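Local coordinates for protein agarase (PDB 6XJ9) that probably cleaves the glycosidic linkages of agarose, a red-algal galactan, as a family 50 glycoside hydrolase of a marine bacterium, at residues 61-66 against 188-193; 403-408 against 422-427; 557-562 against 584-589. One frame throughout, in Å; residues are numbered along the deposited sequence. Where two conformers were deposited one is given.

Interaction 1 (61-66 against 188-193)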
loop_
_atom_site.group_PDB
_atom_site.type_symbol
_atom_site.label_atom_id
_atom_site.label_comp_id
_atom_site.label_asym_id
_atom_site.label_seq_id
_atom_site.Cartn_x
_atom_site.Cartn_y
_atom_site.Cartn_z
ATOM N N VAL A 61 -6.170 16.911 20.409
ATOM C CA VAL A 61 -7.075 17.764 19.661
ATOM C C VAL A 61 -7.921 16.845 18.788
ATOM O O VAL A 61 -7.364 16.110 17.972
ATOM C CB VAL A 61 -6.280 18.772 18.808
ATOM C CG1 VAL A 61 -7.195 19.726 18.054
ATOM C CG2 VAL A 61 -5.241 19.542 19.619
ATOM N N GLN A 62 -9.242 16.845 19.019
ATOM C CA GLN A 62 -10.194 16.144 18.161
ATOM C C GLN A 62 -10.918 17.161 17.286
ATOM O O GLN A 62 -11.850 17.825 17.737
ATOM C CB GLN A 62 -11.184 15.330 18.993
ATOM C CG GLN A 62 -10.603 14.014 19.493
ATOM C CD GLN A 62 -11.232 13.544 20.780
ATOM O OE1 GLN A 62 -12.316 13.980 21.163
ATOM N NE2 GLN A 62 -10.544 12.645 21.467
ATOM N N PHE A 63 -10.443 17.298 16.042
ATOM C CA PHE A 63 -11.020 18.214 15.073
ATOM C C PHE A 63 -12.363 17.655 14.618
ATOM O O PHE A 63 -12.448 16.506 14.205
ATOM C CB PHE A 63 -10.112 18.364 13.846
ATOM C CG PHE A 63 -8.747 18.958 14.099
ATOM C CD1 PHE A 63 -8.567 20.337 14.129
ATOM C CD2 PHE A 63 -7.640 18.141 14.282
ATOM C CE1 PHE A 63 -7.309 20.883 14.357
ATOM C CE2 PHE A 63 -6.385 18.685 14.509
ATOM C CZ PHE A 63 -6.219 20.056 14.542
ATOM N N GLN A 64 -13.414 18.472 14.711
ATOM C CA GLN A 64 -14.741 18.001 14.348
ATOM C C GLN A 64 -14.935 18.276 12.858
ATOM O O GLN A 64 -15.851 18.992 12.461
ATOM C CB GLN A 64 -15.802 18.647 15.246
ATOM C CG GLN A 64 -15.574 18.405 16.737
ATOM C CD GLN A 64 -16.542 19.179 17.601
ATOM O OE1 GLN A 64 -16.781 20.371 17.404
ATOM N NE2 GLN A 64 -17.114 18.497 18.581
ATOM N N SER A 65 -14.058 17.667 12.049
ATOM C CA SER A 65 -13.864 18.019 10.653
ATOM C C SER A 65 -14.843 17.284 9.738
ATOM O O SER A 65 -14.986 17.655 8.573
ATOM C CB SER A 65 -12.420 17.803 10.240
ATOM O OG SER A 65 -11.948 16.547 10.704
ATOM N N LYS A 66 -15.523 16.258 10.261
ATOM C CA LYS A 66 -16.590 15.614 9.510
ATOM C C LYS A 66 -17.732 16.599 9.274
ATOM O O LYS A 66 -18.249 16.689 8.167
ATOM C CB LYS A 66 -17.117 14.352 10.202
ATOM C CG LYS A 66 -18.052 13.487 9.357
ATOM C CD LYS A 66 -18.437 12.195 10.043
ATOM C CE LYS A 66 -19.030 11.143 9.127
ATOM N NZ LYS A 66 -20.376 11.530 8.642
ATOM N N ILE A 188 -0.450 31.598 15.929
ATOM C CA ILE A 188 -0.108 30.381 15.203
ATOM C C ILE A 188 -1.376 29.534 15.150
ATOM O O ILE A 188 -1.925 29.205 16.200
ATOM C CB ILE A 188 1.023 29.610 15.917
ATOM C CG1 ILE A 188 2.369 30.333 15.827
ATOM C CG2 ILE A 188 1.123 28.173 15.410
ATOM C CD1 ILE A 188 3.428 29.772 16.763
ATOM N N ALA A 189 -1.842 29.201 13.937
ATOM C CA ALA A 189 -3.048 28.395 13.777
ATOM C C ALA A 189 -2.713 27.045 13.137
ATOM O O ALA A 189 -2.037 26.987 12.117
ATOM C CB ALA A 189 -4.063 29.155 12.950
ATOM N N ILE A 190 -3.227 25.961 13.728
ATOM C CA ILE A 190 -3.181 24.641 13.119
ATOM C C ILE A 190 -4.614 24.267 12.754
ATOM O O ILE A 190 -5.440 24.141 13.653
ATOM C CB ILE A 190 -2.558 23.600 14.080
ATOM C CG1 ILE A 190 -1.122 23.947 14.494
ATOM C CG2 ILE A 190 -2.668 22.181 13.517
ATOM C CD1 ILE A 190 -0.114 23.946 13.359
ATOM N N SER A 191 -4.893 24.087 11.446
ATOM C CA SER A 191 -6.250 23.804 10.994
ATOM C C SER A 191 -6.342 22.525 10.158
ATOM O O SER A 191 -5.350 22.056 9.592
ATOM C CB SER A 191 -6.876 24.982 10.270
ATOM O OG SER A 191 -6.178 25.288 9.070
ATOM N N VAL A 192 -7.563 21.972 10.112
ATOM C CA VAL A 192 -7.956 20.884 9.229
ATOM C C VAL A 192 -9.067 21.410 8.321
ATOM O O VAL A 192 -9.967 22.104 8.795
ATOM C CB VAL A 192 -8.376 19.658 10.060
ATOM C CG1 VAL A 192 -9.049 18.576 9.227
ATOM C CG2 VAL A 192 -7.188 19.083 10.830
ATOM N N GLN A 193 -8.974 21.113 7.011
ATOM C CA GLN A 193 -9.771 21.809 6.011
ATOM C C GLN A 193 -10.368 20.818 5.015
ATOM O O GLN A 193 -9.659 19.971 4.470
ATOM C CB GLN A 193 -8.931 22.878 5.304
ATOM C CG GLN A 193 -8.492 24.004 6.236
ATOM C CD GLN A 193 -7.679 25.075 5.551
ATOM O OE1 GLN A 193 -7.703 25.225 4.329
ATOM N NE2 GLN A 193 -6.927 25.816 6.347
#
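Within the beta-sandwich of the CBM-like domain, Phe-63 and Ser-65 of segment 61-66 meet Val-192 and Ile-190 of strand 185-193 through side chains in the buried interior. The two strands find their backbone partners elsewhere: Phe-63 bonds to Lys-199 of strand 199-210, Ile-188 to Phe-75 of strand 70-75. Across the contact they meet mainly through apolar side chains. Val-192 CG2 sits almost directly over the middle of the Phe-63 ring, 3.5 Å from its centroid and 9° off the ring normal, a clear CH-pi contact. Val-61 CG1 covers the opposite face nearer the rim, and the flat ring suits this slot between two branched side chains. At its far edge Phe-63 CE1 lies 3.8 Å from Ile-190 O, near the ring plane. Just past the strand, Gln-64 centres an inverse gamma turn, beyond which Ser-65 again faces strand 185-193. Its small side chain fits a buried spot where its hydroxyl OG bonds to His-197 O. Val-192 is apt opposite both residues because its two methyls diverge: with its CG1 anti to the backbone N (chi1 169°), CG2 serves the ring while CG1 rests 3.6 Å from Ser-65 CB.

Interaction 2 (403-408 against 422-427)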
loop_
_atom_site.group_PDB
_atom_site.type_symbol
_atom_site.label_atom_id
_atom_site.label_comp_id
_atom_site.label_asym_id
_atom_site.label_seq_id
_atom_site.Cartn_x
_atom_site.Cartn_y
_atom_site.Cartn_z
ATOM N N GLU A 403 11.708 7.402 -25.069
ATOM C CA GLU A 403 12.525 6.995 -26.200
ATOM C C GLU A 403 13.488 5.892 -25.769
ATOM O O GLU A 403 13.719 4.947 -26.520
ATOM C CB GLU A 403 13.266 8.185 -26.800
ATOM C CG GLU A 403 14.041 7.808 -28.050
ATOM C CD GLU A 403 14.675 8.977 -28.780
ATOM O OE1 GLU A 403 14.734 10.075 -28.199
ATOM O OE2 GLU A 403 15.104 8.781 -29.930
ATOM N N ARG A 404 14.020 6.003 -24.543
ATOM C CA ARG A 404 14.870 4.955 -23.996
ATOM C C ARG A 404 14.074 3.652 -23.902
ATOM O O ARG A 404 14.597 2.574 -24.179
ATOM C CB ARG A 404 15.431 5.369 -22.630
ATOM C CG ARG A 404 16.629 6.310 -22.699
ATOM C CD ARG A 404 17.393 6.397 -21.385
ATOM N NE ARG A 404 16.858 7.492 -20.609
ATOM C CZ ARG A 404 17.538 8.490 -20.046
ATOM N NH1 ARG A 404 18.860 8.555 -20.103
ATOM N NH2 ARG A 404 16.865 9.420 -19.392
ATOM N N LYS A 405 12.795 3.770 -23.531
ATOM C CA LYS A 405 11.990 2.619 -23.155
ATOM C C LYS A 405 11.371 1.973 -24.394
ATOM O O LYS A 405 11.283 0.747 -24.465
ATOM C CB LYS A 405 10.888 3.024 -22.167
ATOM C CG LYS A 405 10.072 1.883 -21.581
ATOM C CD LYS A 405 9.179 2.382 -20.459
ATOM C CE LYS A 405 8.289 1.317 -19.858
ATOM N NZ LYS A 405 7.516 1.876 -18.721
ATOM N N TYR A 406 10.927 2.814 -25.333
ATOM C CA TYR A 406 10.041 2.387 -26.406
ATOM C C TYR A 406 10.643 2.718 -27.767
ATOM O O TYR A 406 10.022 2.480 -28.801
ATOM C CB TYR A 406 8.713 3.147 -26.330
ATOM C CG TYR A 406 7.855 2.892 -25.113
ATOM C CD1 TYR A 406 7.242 1.669 -24.911
ATOM C CD2 TYR A 406 7.605 3.897 -24.189
ATOM C CE1 TYR A 406 6.439 1.432 -23.804
ATOM C CE2 TYR A 406 6.798 3.681 -23.079
ATOM C CZ TYR A 406 6.206 2.446 -22.887
ATOM O OH TYR A 406 5.409 2.219 -21.799
ATOM N N GLY A 407 11.832 3.316 -27.768
ATOM C CA GLY A 407 12.369 3.853 -29.010
ATOM C C GLY A 407 13.558 3.057 -29.547
ATOM O O GLY A 407 14.256 3.542 -30.437
ATOM N N GLN A 408 13.786 1.856 -28.994
ATOM C CA GLN A 408 14.902 1.009 -29.395
ATOM C C GLN A 408 14.740 0.667 -30.869
ATOM O O GLN A 408 13.628 0.404 -31.315
ATOM C CB GLN A 408 14.893 -0.335 -28.660
ATOM C CG GLN A 408 14.892 -0.233 -27.143
ATOM C CD GLN A 408 13.489 -0.232 -26.585
ATOM O OE1 GLN A 408 12.568 0.364 -27.146
ATOM N NE2 GLN A 408 13.317 -0.909 -25.463
ATOM N N LEU A 422 -3.533 3.975 -24.027
ATOM C CA LEU A 422 -4.908 3.526 -24.225
ATOM C C LEU A 422 -5.154 2.216 -23.481
ATOM O O LEU A 422 -6.150 2.079 -22.776
ATOM C CB LEU A 422 -5.211 3.381 -25.723
ATOM C CG LEU A 422 -5.247 4.693 -26.508
ATOM C CD1 LEU A 422 -5.252 4.443 -28.012
ATOM C CD2 LEU A 422 -6.445 5.555 -26.097
ATOM N N ASP A 423 -4.225 1.262 -23.628
ATOM C CA ASP A 423 -4.333 -0.027 -22.964
ATOM C C ASP A 423 -4.334 0.132 -21.443
ATOM O O ASP A 423 -5.086 -0.556 -20.749
ATOM C CB ASP A 423 -3.286 -1.019 -23.483
ATOM C CG ASP A 423 -3.570 -1.475 -24.906
ATOM O OD1 ASP A 423 -4.560 -1.002 -25.486
ATOM O OD2 ASP A 423 -2.805 -2.304 -25.415
ATOM N N ARG A 424 -3.480 1.024 -20.924
ATOM C CA ARG A 424 -3.436 1.276 -19.488
ATOM C C ARG A 424 -4.803 1.743 -18.999
ATOM O O ARG A 424 -5.300 1.242 -17.993
ATOM C CB ARG A 424 -2.376 2.322 -19.121
ATOM C CG ARG A 424 -0.968 1.761 -18.995
ATOM C CD ARG A 424 0.089 2.849 -19.098
ATOM N NE ARG A 424 1.409 2.396 -18.666
ATOM C CZ ARG A 424 2.482 3.183 -18.618
ATOM N NH1 ARG A 424 2.386 4.451 -18.976
ATOM N NH2 ARG A 424 3.641 2.698 -18.211
ATOM N N MET A 425 -5.403 2.702 -19.714
ATOM C CA MET A 425 -6.709 3.203 -19.318
ATOM C C MET A 425 -7.738 2.072 -19.325
ATOM O O MET A 425 -8.552 1.971 -18.408
ATOM C CB MET A 425 -7.172 4.362 -20.210
ATOM C CG MET A 425 -6.225 5.549 -20.189
ATOM S SD MET A 425 -5.794 6.034 -18.497
ATOM C CE MET A 425 -4.210 6.822 -18.785
ATOM N N ILE A 426 -7.681 1.198 -20.342
ATOM C CA ILE A 426 -8.580 0.054 -20.383
ATOM C C ILE A 426 -8.335 -0.797 -19.139
ATOM O O ILE A 426 -9.282 -1.153 -18.438
ATOM C CB ILE A 426 -8.381 -0.808 -21.659
ATOM C CG1 ILE A 426 -8.643 -0.067 -22.978
ATOM C CG2 ILE A 426 -9.163 -2.114 -21.556
ATOM C CD1 ILE A 426 -10.009 0.562 -23.100
ATOM N N THR A 427 -7.062 -1.131 -18.886
ATOM C CA THR A 427 -6.714 -2.108 -17.864
ATOM C C THR A 427 -7.069 -1.558 -16.482
ATOM O O THR A 427 -7.518 -2.294 -15.603
ATOM C CB THR A 427 -5.223 -2.463 -17.926
ATOM O OG1 THR A 427 -4.868 -2.761 -19.275
ATOM C CG2 THR A 427 -4.849 -3.632 -17.040
#
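Charge dominates the meeting of Lys-405 and Tyr-406 with Arg-424, three long side chains that approach from opposite directions and from backbones far apart; even the nearest CA atoms, those of Tyr-406 and Asp-423, are separated by 15.0 Å. Lys-405 NZ and Arg-424 NH2 come within 4.0 Å. The two cations share a mate, Asp-741, whose OD2 takes a salt bridge from Lys-405 NZ while its OD1 takes one from Arg-424 NH1. Glu-251 OE2 holds Arg-424 NE as a second anion, so the guanidinium is fixed at two places and its rotation is limited.

The phenol adds a contact without a bond to the arginine: Tyr-406 OH stands over one face of the guanidinium, 4.0 Å from Arg-424 NH2, the ring and guanidinium planes being 76° apart; its hydrogen bond is to Asp-741 OD2.

Apolar packing steadies the reach. Lys-405 CG, anti to the backbone N (chi1 -174°), lies over the centre of the Tyr-406 ring at 3.9 Å from its plane, and the rest of the lysine chain runs out straight. Tyr-406 also touches Val-420 of helix 413-428. Length is what lysine, tyrosine and arginine have in common, and their reach lets the ends meet.

Together they form a buried polar network centred on Asp-741, the shared partner through which the end of helix 397-406 is tied to the next helix, 413-428.

Interaction 3 (557-562 against 584-589)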
loop_
_atom_site.group_PDB
_atom_site.type_symbol
_atom_site.label_atom_id
_atom_site.label_comp_id
_atom_site.label_asym_id
_atom_site.label_seq_id
_atom_site.Cartn_x
_atom_site.Cartn_y
_atom_site.Cartn_z
ATOM N N ASN A 557 -29.178 56.422 -7.038
ATOM C CA ASN A 557 -28.455 57.254 -6.085
ATOM C C ASN A 557 -28.916 56.941 -4.664
ATOM O O ASN A 557 -28.111 56.960 -3.733
ATOM C CB ASN A 557 -28.653 58.749 -6.345
ATOM C CG ASN A 557 -27.762 59.310 -7.434
ATOM O OD1 ASN A 557 -26.634 58.854 -7.634
ATOM N ND2 ASN A 557 -28.264 60.312 -8.139
ATOM N N LYS A 558 -30.220 56.662 -4.520
ATOM C CA LYS A 558 -30.808 56.343 -3.230
ATOM C C LYS A 558 -30.311 54.976 -2.768
ATOM O O LYS A 558 -29.892 54.815 -1.624
ATOM C CB LYS A 558 -32.338 56.348 -3.316
ATOM C CG LYS A 558 -32.987 57.714 -3.494
ATOM C CD LYS A 558 -34.505 57.672 -3.472
ATOM C CE LYS A 558 -35.079 57.523 -2.078
ATOM N NZ LYS A 558 -36.555 57.658 -2.081
ATOM N N VAL A 559 -30.359 53.992 -3.670
ATOM C CA VAL A 559 -30.072 52.621 -3.282
ATOM C C VAL A 559 -28.572 52.472 -3.035
ATOM O O VAL A 559 -28.171 51.924 -2.014
ATOM C CB VAL A 559 -30.643 51.598 -4.290
ATOM C CG1 VAL A 559 -30.327 50.160 -3.893
ATOM C CG2 VAL A 559 -32.146 51.758 -4.451
ATOM N N TRP A 560 -27.758 53.040 -3.936
ATOM C CA TRP A 560 -26.311 52.871 -3.930
ATOM C C TRP A 560 -25.631 53.870 -2.987
ATOM O O TRP A 560 -24.430 53.749 -2.732
ATOM C CB TRP A 560 -25.748 52.972 -5.360
ATOM C CG TRP A 560 -26.089 51.851 -6.303
ATOM C CD1 TRP A 560 -27.162 51.007 -6.246
ATOM C CD2 TRP A 560 -25.348 51.466 -7.481
ATOM N NE1 TRP A 560 -27.138 50.124 -7.296
ATOM C CE2 TRP A 560 -26.042 50.389 -8.077
ATOM C CE3 TRP A 560 -24.172 51.921 -8.089
ATOM C CZ2 TRP A 560 -25.585 49.759 -9.238
ATOM C CZ3 TRP A 560 -23.731 51.314 -9.248
ATOM C CH2 TRP A 560 -24.429 50.243 -9.810
ATOM N N HIS A 561 -26.413 54.831 -2.471
ATOM C CA HIS A 561 -25.955 55.913 -1.607
ATOM C C HIS A 561 -24.923 56.776 -2.330
ATOM O O HIS A 561 -23.840 57.024 -1.811
ATOM C CB HIS A 561 -25.469 55.395 -0.244
ATOM C CG HIS A 561 -25.585 56.397 0.857
ATOM N ND1 HIS A 561 -26.794 56.976 1.208
ATOM C CD2 HIS A 561 -24.662 56.915 1.697
ATOM C CE1 HIS A 561 -26.607 57.811 2.211
ATOM N NE2 HIS A 561 -25.307 57.794 2.527
ATOM N N LEU A 562 -25.283 57.220 -3.538
ATOM C CA LEU A 562 -24.428 58.069 -4.344
ATOM C C LEU A 562 -25.158 59.372 -4.650
ATOM O O LEU A 562 -26.311 59.547 -4.267
ATOM C CB LEU A 562 -24.052 57.320 -5.627
ATOM C CG LEU A 562 -23.180 56.083 -5.413
ATOM C CD1 LEU A 562 -22.985 55.318 -6.713
ATOM C CD2 LEU A 562 -21.843 56.463 -4.796
ATOM N N LEU A 584 -25.985 45.555 -3.551
ATOM C CA LEU A 584 -25.442 44.226 -3.821
ATOM C C LEU A 584 -26.428 43.404 -4.655
ATOM O O LEU A 584 -26.036 42.467 -5.350
ATOM C CB LEU A 584 -25.046 43.529 -2.510
ATOM C CG LEU A 584 -23.816 44.089 -1.786
ATOM C CD1 LEU A 584 -23.434 43.213 -0.601
ATOM C CD2 LEU A 584 -22.614 44.242 -2.723
ATOM N N VAL A 585 -27.709 43.795 -4.633
ATOM C CA VAL A 585 -28.707 43.092 -5.429
ATOM C C VAL A 585 -28.446 43.402 -6.905
ATOM O O VAL A 585 -28.528 42.516 -7.761
ATOM C CB VAL A 585 -30.157 43.392 -4.976
ATOM C CG1 VAL A 585 -31.187 43.003 -6.026
ATOM C CG2 VAL A 585 -30.488 42.715 -3.652
ATOM N N ASP A 586 -28.064 44.652 -7.176
ATOM C CA ASP A 586 -27.692 45.105 -8.507
ATOM C C ASP A 586 -26.353 44.499 -8.940
ATOM O O ASP A 586 -26.189 44.154 -10.111
ATOM C CB ASP A 586 -27.708 46.636 -8.579
ATOM C CG ASP A 586 -29.063 47.206 -8.180
ATOM O OD1 ASP A 586 -30.065 46.603 -8.564
ATOM O OD2 ASP A 586 -29.100 48.213 -7.446
ATOM N N PHE A 587 -25.400 44.391 -8.004
ATOM C CA PHE A 587 -24.098 43.790 -8.279
ATOM C C PHE A 587 -24.294 42.358 -8.770
ATOM O O PHE A 587 -23.611 41.899 -9.682
ATOM C CB PHE A 587 -23.177 43.885 -7.056
ATOM C CG PHE A 587 -22.543 45.238 -6.816
ATOM C CD1 PHE A 587 -23.077 46.398 -7.364
ATOM C CD2 PHE A 587 -21.395 45.356 -6.041
ATOM C CE1 PHE A 587 -22.485 47.636 -7.145
ATOM C CE2 PHE A 587 -20.818 46.597 -5.796
ATOM C CZ PHE A 587 -21.357 47.736 -6.361
ATOM N N SER A 588 -25.265 41.678 -8.156
ATOM C CA SER A 588 -25.623 40.310 -8.484
ATOM C C SER A 588 -26.228 40.219 -9.885
ATOM O O SER A 588 -25.936 39.280 -10.620
ATOM C CB SER A 588 -26.551 39.773 -7.441
ATOM O OG SER A 588 -26.426 38.367 -7.364
ATOM N N ILE A 589 -27.071 41.200 -10.237
ATOM C CA ILE A 589 -27.725 41.271 -11.539
ATOM C C ILE A 589 -26.662 41.478 -12.616
ATOM O O ILE A 589 -26.691 40.819 -13.660
ATOM C CB ILE A 589 -28.801 42.383 -11.544
ATOM C CG1 ILE A 589 -30.086 41.929 -10.834
ATOM C CG2 ILE A 589 -29.090 42.888 -12.951
ATOM C CD1 ILE A 589 -31.098 43.042 -10.595
#
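Trp-560 NE1 gives Asp-586 OD2 a short, nearly straight hydrogen bond of 2.7 Å, with an N-H...O angle of 169°. The oxygen lies in the plane of the indole and is approached on its anti side. Tryptophan suits the place because it pairs one directed N-H with a broad apolar surface, and the same ring makes the second main contact: Phe-587 turns its edge to the face of the indole in a T-shaped stack, the planes at 86° and the centroids of the six-membered rings 5.7 Å apart. There the closest atoms are Trp-560 CH2 and Phe-587 CE1, at 4.2 Å. Asp-586 CB also lies 3.8 Å from Trp-560 CZ2, so the aspartate packs along the indole edge as well as bonding to it. With CG turned beside its backbone N (chi1 -56°), the carboxylate swings along that edge and brings OD2 to NE1.

Helix 537-550 grips the same carboxylate from outside the pair: OD2 takes a second donor, Tyr-550 OH, and OD1 a salt bridge from Lys-549 NZ, so both oxygens of the buried group are occupied. The first turn of helix 584-609 probably favours a negative charge as well. Further out, Leu-529 of helix 523-529 touches both aromatic rings. A phenylalanine in place of Trp-560 would probably leave OD2 without its indole donor and open a gap beside the edge of Phe-587.

Just after Trp-560 the chain leaves the helix at His-561, whose phi is positive, and Leu-562 N bonds back to Asn-557 O at 2.8 Å. The contact of Trp-560 with Asp-586 and Phe-587 is helix-to-helix packing in a mainly helical excursion between strands 501-506 and 614-615, where the end of helix 553-560 meets the start of helix 584-609.

The three contacts follow one another along the chain and touch nowhere. Interaction 1 belongs to the CBM-like domain, yet Arg-650, far along the sequence, bonds to Lys-66 O, so its turn also faces the later part of the chain. Interaction 2 and interaction 3 each join two helices, by a charge network and by an edge-to-face aromatic pair with a hydrogen bond, respectively. They lie on opposite sides of the chain's centre, their own centres 59 Å apart. From the centre of interaction 1 it is 43 Å to that of interaction 2 and 38 Å to that of interaction 3, whose nearest atoms are about 24 Å away. All three are best read as separate structural packing.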